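Long-range contacts in TBC1 domain family member 22A (PDB 2QFZ), which probably acts as a GTPase-activating protein for Rab family GTPases through its TBC domain, the part of the protein in this structure: residues G35-L40 with P68-R73; I264-T269 with E320-L325; D111-S116 with I129-L134. One frame throughout, in Å; residues are numbered along the deposited sequence.

Contact 1: residues G35-L40 with P68-R73; sequences GPNTDL and PANVDR
The carboxamides of N37 and N70 meet obliquely, their planes turned 44° apart, with OD1 of N37 pointing at ND2 of N70. As modelled, N70 ND2 comes within 2.3 Å of N37 OD1, a very short hydrogen bond whose length is doubtful. N70 reaches across because its CG lies anti to the backbone N (chi1 -172°). The other end of the same amide, OD1, is turned back toward its own chain, where the backbone N atoms of D72 and R73 give it two weak bonds, which may help to fix the rotation of the amide.

Next to this pair the backbones do the gripping. V71 N donates to P36 O at 2.9 Å, almost straight and nearly in line with the carbonyl, while T38 N reaches A69 O at 3.1 Å from well above the carbonyl plane. The V71 side chain lies beside the first of these bonds, its CG2 3.4 Å from P36 O and 3.8 Å from G35 CA; a CB on G35 would collide with that methyl group. Beyond the second bond, L40 CD1 rests on A69 CB at 4.2 Å. The T38 hydroxyl turns to L32 O and to R74, whose guanidinium also binds A69 O and so bridges the two loops.

Two bonds flanking N37 and N70 define a single antiparallel beta bridge, with these asparagines as its non-hydrogen-bonded pair. It fastens the loop between helices 25-34 and 40-47 to the one leading into helix 74-91, a minimal beta interaction at the surface of an otherwise helical TBC fold.

Contact 2: residues I264-T269 with E320-L325; sequences IRLWDT and EDISLL
I322 and L266 make the main apolar contact, their side chains crossing at about a right angle. The CG2 methyl of I322, placed anti to the backbone N (chi1 -64° for CG1), enters between two neighbours on helix 260-270: L266 CD1 at 3.8 Å and the aliphatic CG of R265 at 3.7 Å. L325, one turn further along helix 319-335, extends the patch more loosely, its CD2 4.4 Å from L266 CD1. V284 of helix 276-291 touches both leucines, and L326 packs against R265, L266 and T269, so the cluster is shared among three helices.

No polar bond joins the two segments; R265 and S323 find theirs within their own helices. R265 CG is anti to the backbone N (chi1 176°), and the chain then bends at chi2, which carries its guanidinium toward T269, one turn on. There NH1 donates to T269 OG1 at 2.9 Å, with the hydroxyl oxygen in the guanidinium plane. The T269 hydroxyl is also bonded to W48 O, so it accepts from the arginine while donating to that carbonyl. NH2 passes S323 OG at 4.1 Å, too far for a bond, and the serine is hydrogen-bonded to D319 O.

The axes of 264-269 and 320-325 approach to 10.0 Å and run in broadly the same sense, 34° apart. Cohesion between them rests on shape and on the exclusion of water from the branched side chains, with R265 lending its methylene chain to the apolar seam while the charged end, held by T269, stays at its margin.

Contact 3: residues D111-S116 with I129-L134; sequences DIPRMS and IFERIL
The segment D111-S116, which packs through I112 and M115 on helix 124-140, carries the aspartate and arginine of the IxxDxxR motif of TBC domains. By comparison with characterised TBC domains, R114 probably corresponds to the arginine finger; here the R114 side chain touches Q148 of the second motif, YxQ, and D111 OD2 is hydrogen-bonded to the hydroxyl of Y146. OD1 of D111, 3.3 Å from R114 NH1, sits off the plane of the guanidinium, so the pair attracts by charge with no N-H aimed at the oxygen.

I112 is the hub of the contact. Its CG2 meets F130 CB at 4.0 Å, CG1 lies against E131 CG at the same distance, and CD1 presses on L134 CD1 at 3.5 Å, a tight fit. As modelled, CD1 nearly eclipses CA (chi2 -19°), which brings it up against L134. An alanine here is likely to open a gap between the loop and the helix, leaving L134 CD1 and the methylene of E131 without their apolar partner.

M115 approaches F130 from the side. Its chain bends at chi3 (-95°) and brings CE to the ring edge, near the ring plane, 4.0 Å from CE2, while SD lies 5.4 Å from the ring centroid, an oblique Met-aromatic contact. F158 meets the same ring edge-to-face, and T155 of helix 150-162 touches both F130 and M115. E131 lends only its aliphatic part to I112; its OE1 is hydrogen-bonded to Y105 OH.

No hydrogen bond crosses between the two segments. Dispersion and apolar burial hold I112 and M115 to helix 124-140, while the polar groups of D111 and R114 face Y146 and Q148.

Along the chain the contacts come in the order 1, 3, 2, each closing before the next opens. Contact 1 is peripheral, its centre about 25 Å from that of the chain, and joins loops near the amino-terminal helices; it lies about 26 Å from contact 2 and 34 Å from contact 3, centre to centre. Contacts 2 and 3 are buried, on opposite sides of the chain centre, their own centres about 25 Å apart. They do not touch, yet helix 150-162 packs on residues 264-269 and on both segments of contact 3. They thus sample the helical TBC domain from a surface loop pair to buried helix packing, contact 3 carrying the probable arginine-finger motif.

Contact 1: residues G35-L40 with P68-R73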
loop_
_atom_site.group_PDB
_atom_site.type_symbol
_atom_site.label_atom_id
_atom_site.label_comp_id
_atom_site.label_asym_id
_atom_site.label_seq_id
_atom_site.Cartn_x
_atom_site.Cartn_y
_atom_site.Cartn_z
ATOM N N GLY A 35 3.606 -17.046 -20.390
ATOM C CA GLY A 35 4.484 -18.122 -19.949
ATOM C C GLY A 35 5.067 -18.922 -21.107
ATOM O O GLY A 35 5.482 -18.330 -22.105
ATOM N N PRO A 36 5.081 -20.279 -20.996
ATOM C CA PRO A 36 4.458 -21.165 -20.004
ATOM C C PRO A 36 4.922 -21.040 -18.531
ATOM O O PRO A 36 4.159 -21.333 -17.644
ATOM C CB PRO A 36 4.807 -22.560 -20.546
ATOM C CG PRO A 36 6.046 -22.365 -21.276
ATOM C CD PRO A 36 5.802 -21.080 -21.998
ATOM N N ASN A 37 6.157 -20.613 -18.303
ATOM C CA ASN A 37 6.713 -20.384 -16.967
ATOM C C ASN A 37 7.277 -18.960 -16.916
ATOM O O ASN A 37 8.431 -18.743 -17.239
ATOM C CB ASN A 37 7.809 -21.408 -16.685
ATOM C CG ASN A 37 7.258 -22.799 -16.449
ATOM O OD1 ASN A 37 6.573 -23.038 -15.452
ATOM N ND2 ASN A 37 7.541 -23.726 -17.375
ATOM N N THR A 38 6.433 -17.996 -16.532
ATOM C CA THR A 38 6.771 -16.562 -16.498
ATOM C C THR A 38 8.077 -16.227 -15.744
ATOM O O THR A 38 8.268 -16.625 -14.569
ATOM C CB THR A 38 5.616 -15.781 -15.839
ATOM O OG1 THR A 38 4.406 -16.021 -16.580
ATOM C CG2 THR A 38 5.934 -14.272 -15.746
ATOM N N ASP A 39 8.959 -15.477 -16.409
ATOM C CA ASP A 39 10.222 -15.044 -15.796
ATOM C C ASP A 39 9.917 -13.846 -14.883
ATOM O O ASP A 39 9.782 -12.748 -15.372
ATOM C CB ASP A 39 11.251 -14.680 -16.881
ATOM C CG ASP A 39 12.650 -14.282 -16.308
ATOM O OD1 ASP A 39 12.786 -14.097 -15.084
ATOM O OD2 ASP A 39 13.614 -14.156 -17.112
ATOM N N LEU A 40 9.843 -14.079 -13.575
ATOM C CA LEU A 40 9.419 -13.051 -12.593
ATOM C C LEU A 40 10.485 -11.948 -12.388
ATOM O O LEU A 40 10.138 -10.813 -12.028
ATOM C CB LEU A 40 9.016 -13.676 -11.250
ATOM C CG LEU A 40 7.853 -14.673 -11.246
ATOM C CD1 LEU A 40 7.741 -15.360 -9.887
ATOM C CD2 LEU A 40 6.535 -14.015 -11.663
ATOM N N PRO A 68 1.151 -18.779 -8.987
ATOM C CA PRO A 68 2.386 -19.383 -9.518
ATOM C C PRO A 68 2.771 -18.877 -10.891
ATOM O O PRO A 68 1.887 -18.499 -11.680
ATOM C CB PRO A 68 2.057 -20.879 -9.560
ATOM C CG PRO A 68 0.576 -20.963 -9.548
ATOM C CD PRO A 68 0.062 -19.759 -8.862
ATOM N N ALA A 69 4.083 -18.855 -11.136
ATOM C CA ALA A 69 4.680 -18.478 -12.410
ATOM C C ALA A 69 4.266 -19.426 -13.539
ATOM O O ALA A 69 4.120 -19.004 -14.689
ATOM C CB ALA A 69 6.196 -18.449 -12.282
ATOM N N ASN A 70 4.084 -20.704 -13.204
ATOM C CA ASN A 70 3.649 -21.702 -14.184
ATOM C C ASN A 70 2.160 -21.556 -14.549
ATOM O O ASN A 70 1.259 -21.690 -13.687
ATOM C CB ASN A 70 3.946 -23.124 -13.700
ATOM C CG ASN A 70 3.678 -24.149 -14.796
ATOM O OD1 ASN A 70 2.578 -24.608 -14.922
ATOM N ND2 ASN A 70 4.665 -24.389 -15.669
ATOM N N VAL A 71 1.902 -21.261 -15.820
ATOM C CA VAL A 71 0.562 -20.843 -16.248
ATOM C C VAL A 71 -0.475 -21.934 -15.983
ATOM O O VAL A 71 -1.565 -21.632 -15.540
ATOM C CB VAL A 71 0.532 -20.467 -17.764
ATOM C CG1 VAL A 71 -0.911 -20.140 -18.221
ATOM C CG2 VAL A 71 1.449 -19.318 -18.022
ATOM N N ASP A 72 -0.123 -23.203 -16.240
ATOM C CA ASP A 72 -1.118 -24.279 -16.098
ATOM C C ASP A 72 -1.468 -24.590 -14.649
ATOM O O ASP A 72 -2.516 -25.151 -14.403
ATOM C CB ASP A 72 -0.722 -25.574 -16.831
ATOM C CG ASP A 72 -1.931 -26.513 -17.060
ATOM O OD1 ASP A 72 -2.930 -26.076 -17.677
ATOM O OD2 ASP A 72 -1.890 -27.678 -16.613
ATOM N N ARG A 73 -0.632 -24.195 -13.692
ATOM C CA ARG A 73 -0.971 -24.386 -12.263
ATOM C C ARG A 73 -1.926 -23.317 -11.695
ATOM O O ARG A 73 -2.561 -23.549 -10.658
ATOM C CB ARG A 73 0.285 -24.431 -11.407
ATOM C CG ARG A 73 1.182 -25.650 -11.619
ATOM C CD ARG A 73 2.511 -25.446 -10.871
ATOM N NE ARG A 73 2.460 -25.864 -9.461
ATOM C CZ ARG A 73 3.073 -25.241 -8.448
ATOM N NH1 ARG A 73 3.777 -24.120 -8.651
ATOM N NH2 ARG A 73 2.961 -25.737 -7.206
#

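Contact 2: residues I264-T269 with E320-L325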
loop_
_atom_site.group_PDB
_atom_site.type_symbol
_atom_site.label_atom_id
_atom_site.label_comp_id
_atom_site.label_asym_id
_atom_site.label_seq_id
_atom_site.Cartn_x
_atom_site.Cartn_y
_atom_site.Cartn_z
ATOM N N ILE A 264 -1.509 3.413 -5.975
ATOM C CA ILE A 264 -1.548 2.261 -6.878
ATOM C C ILE A 264 -0.274 2.238 -7.712
ATOM O O ILE A 264 0.396 1.228 -7.813
ATOM C CB ILE A 264 -2.879 2.234 -7.743
ATOM C CG1 ILE A 264 -4.022 1.864 -6.844
ATOM C CG2 ILE A 264 -2.729 1.276 -8.959
ATOM C CD1 ILE A 264 -5.465 2.065 -7.417
ATOM N N ARG A 265 0.116 3.383 -8.264
ATOM C CA ARG A 265 1.336 3.451 -9.026
ATOM C C ARG A 265 2.633 3.117 -8.223
ATOM O O ARG A 265 3.498 2.319 -8.658
ATOM C CB ARG A 265 1.416 4.814 -9.709
ATOM C CG ARG A 265 2.667 5.078 -10.475
ATOM C CD ARG A 265 3.026 3.995 -11.518
ATOM N NE ARG A 265 4.336 4.289 -12.022
ATOM C CZ ARG A 265 5.475 3.838 -11.523
ATOM N NH1 ARG A 265 5.514 2.960 -10.521
ATOM N NH2 ARG A 265 6.614 4.251 -12.065
ATOM N N LEU A 266 2.753 3.759 -7.074
ATOM C CA LEU A 266 3.763 3.499 -6.079
ATOM C C LEU A 266 3.876 2.000 -5.758
ATOM O O LEU A 266 5.000 1.453 -5.708
ATOM C CB LEU A 266 3.408 4.294 -4.819
ATOM C CG LEU A 266 4.476 4.905 -3.895
ATOM C CD1 LEU A 266 5.328 5.967 -4.571
ATOM C CD2 LEU A 266 3.776 5.500 -2.596
ATOM N N TRP A 267 2.735 1.315 -5.594
ATOM C CA TRP A 267 2.790 -0.121 -5.217
ATOM C C TRP A 267 3.242 -1.030 -6.370
ATOM O O TRP A 267 3.735 -2.115 -6.079
ATOM C CB TRP A 267 1.485 -0.628 -4.555
ATOM C CG TRP A 267 1.239 -0.087 -3.164
ATOM C CD1 TRP A 267 1.844 0.979 -2.564
ATOM C CD2 TRP A 267 0.282 -0.569 -2.228
ATOM N NE1 TRP A 267 1.321 1.177 -1.297
ATOM C CE2 TRP A 267 0.360 0.234 -1.082
ATOM C CE3 TRP A 267 -0.615 -1.641 -2.234
ATOM C CZ2 TRP A 267 -0.433 0.008 0.035
ATOM C CZ3 TRP A 267 -1.403 -1.849 -1.126
ATOM C CH2 TRP A 267 -1.326 -1.039 -0.029
ATOM N N ASP A 268 3.131 -0.580 -7.651
ATOM C CA ASP A 268 3.744 -1.277 -8.802
ATOM C C ASP A 268 5.246 -1.473 -8.524
ATOM O O ASP A 268 5.807 -2.574 -8.624
ATOM C CB ASP A 268 3.628 -0.502 -10.111
ATOM C CG ASP A 268 2.240 -0.446 -10.681
ATOM O OD1 ASP A 268 1.296 -1.130 -10.231
ATOM O OD2 ASP A 268 2.082 0.356 -11.624
ATOM N N THR A 269 5.901 -0.385 -8.149
ATOM C CA THR A 269 7.314 -0.417 -7.858
ATOM C C THR A 269 7.646 -1.111 -6.561
ATOM O O THR A 269 8.635 -1.855 -6.509
ATOM C CB THR A 269 7.874 1.003 -7.847
ATOM O OG1 THR A 269 7.569 1.577 -9.107
ATOM C CG2 THR A 269 9.411 0.995 -7.652
ATOM N N GLU A 320 3.526 11.429 -13.439
ATOM C CA GLU A 320 4.798 12.142 -13.544
ATOM C C GLU A 320 5.409 12.437 -12.161
ATOM O O GLU A 320 6.603 12.336 -11.996
ATOM C CB GLU A 320 4.649 13.452 -14.334
ATOM N N ASP A 321 4.580 12.821 -11.200
ATOM C CA ASP A 321 5.050 13.188 -9.851
ATOM C C ASP A 321 5.546 11.949 -9.107
ATOM O O ASP A 321 6.594 11.958 -8.501
ATOM C CB ASP A 321 3.935 13.881 -9.085
ATOM C CG ASP A 321 3.579 15.252 -9.666
ATOM O OD1 ASP A 321 4.447 16.144 -9.678
ATOM O OD2 ASP A 321 2.426 15.451 -10.060
ATOM N N ILE A 322 4.806 10.863 -9.204
ATOM C CA ILE A 322 5.233 9.599 -8.611
ATOM C C ILE A 322 6.502 8.998 -9.206
ATOM O O ILE A 322 7.349 8.514 -8.447
ATOM C CB ILE A 322 4.083 8.569 -8.632
ATOM C CG1 ILE A 322 2.952 9.069 -7.746
ATOM C CG2 ILE A 322 4.563 7.188 -8.115
ATOM C CD1 ILE A 322 3.379 9.246 -6.217
ATOM N N SER A 323 6.636 9.027 -10.540
ATOM C CA SER A 323 7.848 8.566 -11.233
ATOM C C SER A 323 9.069 9.343 -10.785
ATOM O O SER A 323 10.136 8.767 -10.578
ATOM C CB SER A 323 7.735 8.718 -12.776
ATOM O OG SER A 323 6.492 8.220 -13.246
ATOM N N LEU A 324 8.920 10.654 -10.648
ATOM C CA LEU A 324 10.001 11.483 -10.098
ATOM C C LEU A 324 10.337 11.107 -8.660
ATOM O O LEU A 324 11.502 10.884 -8.338
ATOM C CB LEU A 324 9.634 12.962 -10.189
ATOM C CG LEU A 324 9.637 13.524 -11.617
ATOM N N LEU A 325 9.322 10.990 -7.799
ATOM C CA LEU A 325 9.547 10.585 -6.415
ATOM C C LEU A 325 10.318 9.248 -6.336
ATOM O O LEU A 325 11.296 9.083 -5.560
ATOM C CB LEU A 325 8.205 10.512 -5.669
ATOM C CG LEU A 325 8.205 10.261 -4.163
ATOM C CD1 LEU A 325 8.924 11.446 -3.453
ATOM C CD2 LEU A 325 6.780 10.048 -3.642
#

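Contact 3: residues D111-S116 with I129-L134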
loop_
_atom_site.group_PDB
_atom_site.type_symbol
_atom_site.label_atom_id
_atom_site.label_comp_id
_atom_site.label_asym_id
_atom_site.label_seq_id
_atom_site.Cartn_x
_atom_site.Cartn_y
_atom_site.Cartn_z
ATOM N N ASP A 111 -14.101 2.751 12.209
ATOM C CA ASP A 111 -13.111 3.227 11.240
ATOM C C ASP A 111 -13.556 3.083 9.798
ATOM O O ASP A 111 -13.424 4.032 9.038
ATOM C CB ASP A 111 -11.788 2.478 11.408
ATOM C CG ASP A 111 -11.072 2.818 12.725
ATOM O OD1 ASP A 111 -11.495 3.775 13.429
ATOM O OD2 ASP A 111 -10.101 2.106 13.044
ATOM N N ILE A 112 -14.067 1.904 9.421
ATOM C CA ILE A 112 -14.366 1.649 8.006
ATOM C C ILE A 112 -15.304 2.695 7.450
ATOM O O ILE A 112 -14.942 3.357 6.481
ATOM C CB ILE A 112 -14.860 0.175 7.687
ATOM C CG1 ILE A 112 -13.756 -0.841 7.962
ATOM C CG2 ILE A 112 -15.363 0.052 6.237
ATOM C CD1 ILE A 112 -12.372 -0.281 8.037
ATOM N N PRO A 113 -16.508 2.869 8.058
ATOM C CA PRO A 113 -17.474 3.882 7.584
ATOM C C PRO A 113 -16.974 5.295 7.301
ATOM O O PRO A 113 -17.567 5.971 6.471
ATOM C CB PRO A 113 -18.518 3.889 8.689
ATOM C CG PRO A 113 -18.568 2.451 9.101
ATOM C CD PRO A 113 -17.094 2.084 9.159
ATOM N N ARG A 114 -15.897 5.728 7.942
ATOM C CA ARG A 114 -15.396 7.099 7.776
ATOM C C ARG A 114 -14.038 7.166 7.071
ATOM O O ARG A 114 -13.366 8.209 7.125
ATOM C CB ARG A 114 -15.245 7.822 9.137
ATOM C CG ARG A 114 -16.077 7.308 10.344
ATOM C CD ARG A 114 -15.348 7.606 11.687
ATOM N NE ARG A 114 -13.941 7.205 11.611
ATOM C CZ ARG A 114 -13.048 7.301 12.599
ATOM N NH1 ARG A 114 -11.781 6.911 12.361
ATOM N NH2 ARG A 114 -13.398 7.761 13.812
ATOM N N MET A 115 -13.611 6.078 6.429
ATOM C CA MET A 115 -12.311 6.085 5.745
ATOM C C MET A 115 -12.463 6.591 4.296
ATOM O O MET A 115 -13.570 6.772 3.795
ATOM C CB MET A 115 -11.629 4.698 5.823
ATOM C CG MET A 115 -12.103 3.685 4.824
ATOM S SD MET A 115 -11.502 2.020 5.176
ATOM C CE MET A 115 -10.044 1.970 4.121
ATOM N N SER A 116 -11.328 6.832 3.648
ATOM C CA SER A 116 -11.279 7.364 2.296
ATOM C C SER A 116 -10.947 6.227 1.312
ATOM O O SER A 116 -10.304 5.248 1.706
ATOM C CB SER A 116 -10.236 8.502 2.242
ATOM O OG SER A 116 -9.592 8.579 0.979
ATOM N N ILE A 129 -17.537 -5.925 2.864
ATOM C CA ILE A 129 -16.396 -6.725 2.420
ATOM C C ILE A 129 -15.186 -6.290 3.236
ATOM O O ILE A 129 -14.454 -7.110 3.766
ATOM C CB ILE A 129 -16.088 -6.522 0.930
ATOM C CG1 ILE A 129 -17.171 -7.130 0.074
ATOM C CG2 ILE A 129 -14.715 -7.128 0.582
ATOM C CD1 ILE A 129 -17.099 -6.658 -1.415
ATOM N N PHE A 130 -14.991 -4.974 3.320
ATOM C CA PHE A 130 -13.823 -4.387 4.022
ATOM C C PHE A 130 -13.755 -4.843 5.450
ATOM O O PHE A 130 -12.690 -5.269 5.886
ATOM C CB PHE A 130 -13.840 -2.841 3.935
ATOM C CG PHE A 130 -13.173 -2.283 2.680
ATOM C CD1 PHE A 130 -13.479 -2.773 1.431
ATOM C CD2 PHE A 130 -12.235 -1.257 2.763
ATOM C CE1 PHE A 130 -12.875 -2.261 0.285
ATOM C CE2 PHE A 130 -11.633 -0.748 1.627
ATOM C CZ PHE A 130 -11.961 -1.257 0.385
ATOM N N GLU A 131 -14.890 -4.758 6.176
ATOM C CA GLU A 131 -14.989 -5.221 7.597
ATOM C C GLU A 131 -14.687 -6.694 7.776
ATOM O O GLU A 131 -14.028 -7.118 8.754
ATOM C CB GLU A 131 -16.417 -4.942 8.170
ATOM C CG GLU A 131 -16.693 -3.482 8.407
ATOM C CD GLU A 131 -18.117 -3.171 8.848
ATOM O OE1 GLU A 131 -18.894 -4.116 9.101
ATOM O OE2 GLU A 131 -18.454 -1.950 8.945
ATOM N N ARG A 132 -15.196 -7.495 6.843
ATOM C CA ARG A 132 -15.001 -8.927 6.915
ATOM C C ARG A 132 -13.562 -9.326 6.669
ATOM O O ARG A 132 -13.010 -10.167 7.398
ATOM C CB ARG A 132 -15.933 -9.629 5.930
ATOM C CG ARG A 132 -16.039 -11.099 6.193
ATOM C CD ARG A 132 -17.249 -11.676 5.545
ATOM N NE ARG A 132 -17.427 -11.158 4.193
ATOM C CZ ARG A 132 -18.512 -11.307 3.454
ATOM N NH1 ARG A 132 -19.570 -12.005 3.911
ATOM N NH2 ARG A 132 -18.530 -10.787 2.224
ATOM N N ILE A 133 -12.932 -8.762 5.635
ATOM C CA ILE A 133 -11.474 -9.014 5.384
ATOM C C ILE A 133 -10.634 -8.642 6.614
ATOM O O ILE A 133 -9.766 -9.410 7.061
ATOM C CB ILE A 133 -10.938 -8.205 4.158
ATOM C CG1 ILE A 133 -11.455 -8.786 2.841
ATOM C CG2 ILE A 133 -9.373 -8.183 4.122
ATOM C CD1 ILE A 133 -11.221 -7.852 1.617
ATOM N N LEU A 134 -10.908 -7.451 7.162
ATOM C CA LEU A 134 -10.139 -6.907 8.284
ATOM C C LEU A 134 -10.404 -7.698 9.585
ATOM O O LEU A 134 -9.477 -8.066 10.306
ATOM C CB LEU A 134 -10.425 -5.380 8.438
ATOM C CG LEU A 134 -9.783 -4.503 7.357
ATOM C CD1 LEU A 134 -10.359 -3.110 7.346
ATOM C CD2 LEU A 134 -8.272 -4.496 7.560
#